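Local coordinates for protein SidF, inhibitor of growth family, member 3 (Legionella pneumophila subsp. pneumophila, PDB 4FYE) that probably acts as a phosphoinositide phosphatase, removing phosphate from phosphatidylinositol phosphates of membranes, at residues K438-N441 / A442-V445. The protein carries 1 engineered substitution. Numbering follows the deposited sequence.
Sequences KNQN and ARFV
Gln440 and Arg443 both set CG trans to their own backbone N, but the glutamine chain then bends at chi2 (44°) whereas the arginine stays extended from CG to NE, which carries the amide and the guanidinium to the same flank of the helix. There Arg443 NH1 gives a hydrogen bond of 2.8 Å to Gln440 OE1, reaching a lone pair in the carbonyl plane while OE1 lies close to the guanidinium plane. The two flat groups are nevertheless turned 65° apart, so they meet edge on rather than stacking, and the N-H points somewhat off line at 146°. The two chains pass at a slant, and Arg443 CD comes within 3.6 Å of Gln440 OE1.

Each polar end has further partners that help to fix its rotation. Tyr547 also bonds Gln440 OE1, and Gln440 NE2 donates to the carbonyl of Met414; Arg443 NH1 also forms a salt bridge with Asp385 OD2, which probably balances the guanidinium charge and holds NH1 in position between the carboxylate and the amide oxygen. Asn441, on another face of the helix, donates through ND2 to the carbonyl of Ser416.

Beneath these side chains the backbone forms four successive i to i+4 bonds, from Ala442 N to Lys438 O (3.2 Å) through to Val445 N to Asn441 O (2.8 Å). Phe444 CB rests 3.3 Å from Gln440 O, and Val445 CG2 is equally near Asn441 O. Ala442 leans on helix 522-583 and, together with Val445, on helix 590-614, while Phe444 meets strand 402-416.

The example illustrates an i to i+3 side-chain hydrogen bond in the first turns of an alpha-helix, here helix 438-458, packed between long helices and a mixed beta-sheet in the SidF phosphatase domain.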
ATOM      1  N   LYS A 438       5.228 -15.740  14.672  1.00 59.95           N
ATOM      2  CA  LYS A 438       4.824 -17.158  14.497  1.00 64.47           C
ATOM      3  C   LYS A 438       3.315 -17.342  14.712  1.00 65.23           C
ATOM      4  O   LYS A 438       2.625 -17.839  13.816  1.00 63.41           O
ATOM      5  CB  LYS A 438       5.622 -18.095  15.428  1.00 67.66           C
ATOM      6  CG  LYS A 438       5.669 -19.569  14.990  1.00 74.60           C
ATOM      7  CD  LYS A 438       5.877 -20.573  16.152  1.00 86.12           C
ATOM      8  CE  LYS A 438       4.633 -21.411  16.579  1.00 93.22           C
ATOM      9  NZ  LYS A 438       3.285 -20.998  16.036  1.00 85.56           N
ATOM     10  N   ASN A 439       2.816 -16.950  15.895  1.00 66.47           N
ATOM     11  CA  ASN A 439       1.388 -17.099  16.231  1.00 65.39           C
ATOM     12  C   ASN A 439       0.408 -16.402  15.241  1.00 69.58           C
ATOM     13  O   ASN A 439      -0.601 -17.021  14.786  1.00 68.31           O
ATOM     14  CB  ASN A 439       1.112 -16.620  17.673  1.00 62.52           C
ATOM     15  CG  ASN A 439       1.540 -17.662  18.739  1.00 70.74           C
ATOM     16  OD1 ASN A 439       1.829 -18.832  18.431  1.00 69.25           O
ATOM     17  ND2 ASN A 439       1.583 -17.233  19.998  1.00 64.42           N
ATOM     18  N   GLN A 440       0.694 -15.131  14.913  1.00 63.92           N
ATOM     19  CA  GLN A 440      -0.278 -14.321  14.179  1.00 55.97           C
ATOM     20  C   GLN A 440      -0.327 -14.840  12.769  1.00 54.28           C
ATOM     21  O   GLN A 440      -1.382 -14.883  12.154  1.00 54.37           O
ATOM     22  CB  GLN A 440       0.077 -12.849  14.250  1.00 52.40           C
ATOM     23  CG  GLN A 440      -0.838 -11.899  13.465  1.00 53.64           C
ATOM     24  CD  GLN A 440      -2.326 -12.186  13.617  1.00 56.71           C
ATOM     25  OE1 GLN A 440      -2.819 -12.605  14.683  1.00 54.88           O
ATOM     26  NE2 GLN A 440      -3.037 -12.002  12.539  1.00 52.40           N
ATOM     27  N   ASN A 441       0.797 -15.358  12.302  1.00 54.61           N
ATOM     28  CA  ASN A 441       0.893 -15.807  10.924  1.00 55.30           C
ATOM     29  C   ASN A 441       0.161 -17.128  10.693  1.00 57.07           C
ATOM     30  O   ASN A 441      -0.631 -17.274   9.719  1.00 58.44           O
ATOM     31  CB  ASN A 441       2.363 -15.837  10.470  1.00 56.43           C
ATOM     32  CG  ASN A 441       2.897 -14.445  10.152  1.00 54.47           C
ATOM     33  OD1 ASN A 441       2.129 -13.505   9.934  1.00 50.43           O
ATOM     34  ND2 ASN A 441       4.222 -14.303  10.138  1.00 52.99           N
ATOM     35  N   ALA A 442       0.346 -18.054  11.620  1.00 56.05           N
ATOM     36  CA  ALA A 442      -0.531 -19.234  11.664  1.00 61.72           C
ATOM     37  C   ALA A 442      -2.072 -18.918  11.869  1.00 63.82           C
ATOM     38  O   ALA A 442      -2.933 -19.436  11.137  1.00 70.51           O
ATOM     39  CB  ALA A 442      -0.019 -20.269  12.669  1.00 61.85           C
ATOM     40  N   ARG A 443      -2.434 -18.077  12.831  1.00 61.99           N
ATOM     41  CA  ARG A 443      -3.803 -17.576  12.883  1.00 58.57           C
ATOM     42  C   ARG A 443      -4.280 -17.084  11.492  1.00 59.97           C
ATOM     43  O   ARG A 443      -5.296 -17.586  10.950  1.00 58.29           O
ATOM     44  CB  ARG A 443      -3.854 -16.437  13.881  1.00 59.74           C
ATOM     45  CG  ARG A 443      -5.215 -15.743  14.032  1.00 61.78           C
ATOM     46  CD  ARG A 443      -5.301 -15.170  15.440  1.00 61.89           C
ATOM     47  NE  ARG A 443      -6.523 -14.429  15.634  1.00 65.28           N
ATOM     48  CZ  ARG A 443      -6.675 -13.139  15.363  1.00 60.35           C
ATOM     49  NH1 ARG A 443      -5.649 -12.430  14.922  1.00 53.54           N
ATOM     50  NH2 ARG A 443      -7.858 -12.556  15.595  1.00 58.79           N
ATOM     51  N   PHE A 444      -3.536 -16.126  10.920  1.00 55.06           N
ATOM     52  CA  PHE A 444      -3.845 -15.555   9.594  1.00 51.94           C
ATOM     53  C   PHE A 444      -4.012 -16.660   8.547  1.00 51.51           C
ATOM     54  O   PHE A 444      -4.987 -16.687   7.802  1.00 54.68           O
ATOM     55  CB  PHE A 444      -2.728 -14.581   9.202  1.00 53.22           C
ATOM     56  CG  PHE A 444      -2.861 -14.006   7.813  1.00 52.59           C
ATOM     57  CD1 PHE A 444      -3.620 -12.873   7.585  1.00 49.44           C
ATOM     58  CD2 PHE A 444      -2.201 -14.604   6.738  1.00 48.47           C
ATOM     59  CE1 PHE A 444      -3.726 -12.337   6.308  1.00 51.68           C
ATOM     60  CE2 PHE A 444      -2.285 -14.075   5.479  1.00 50.32           C
ATOM     61  CZ  PHE A 444      -3.058 -12.935   5.255  1.00 52.79           C
ATOM     62  N   VAL A 445      -3.106 -17.620   8.517  1.00 52.71           N
ATOM     63  CA  VAL A 445      -3.252 -18.660   7.536  1.00 51.71           C
ATOM     64  C   VAL A 445      -4.581 -19.379   7.741  1.00 58.33           C
ATOM     65  O   VAL A 445      -5.362 -19.576   6.786  1.00 59.67           O
ATOM     66  CB  VAL A 445      -2.019 -19.592   7.487  1.00 51.86           C
ATOM     67  CG1 VAL A 445      -2.328 -20.872   6.720  1.00 50.87           C
ATOM     68  CG2 VAL A 445      -0.840 -18.874   6.821  1.00 47.85           C
TER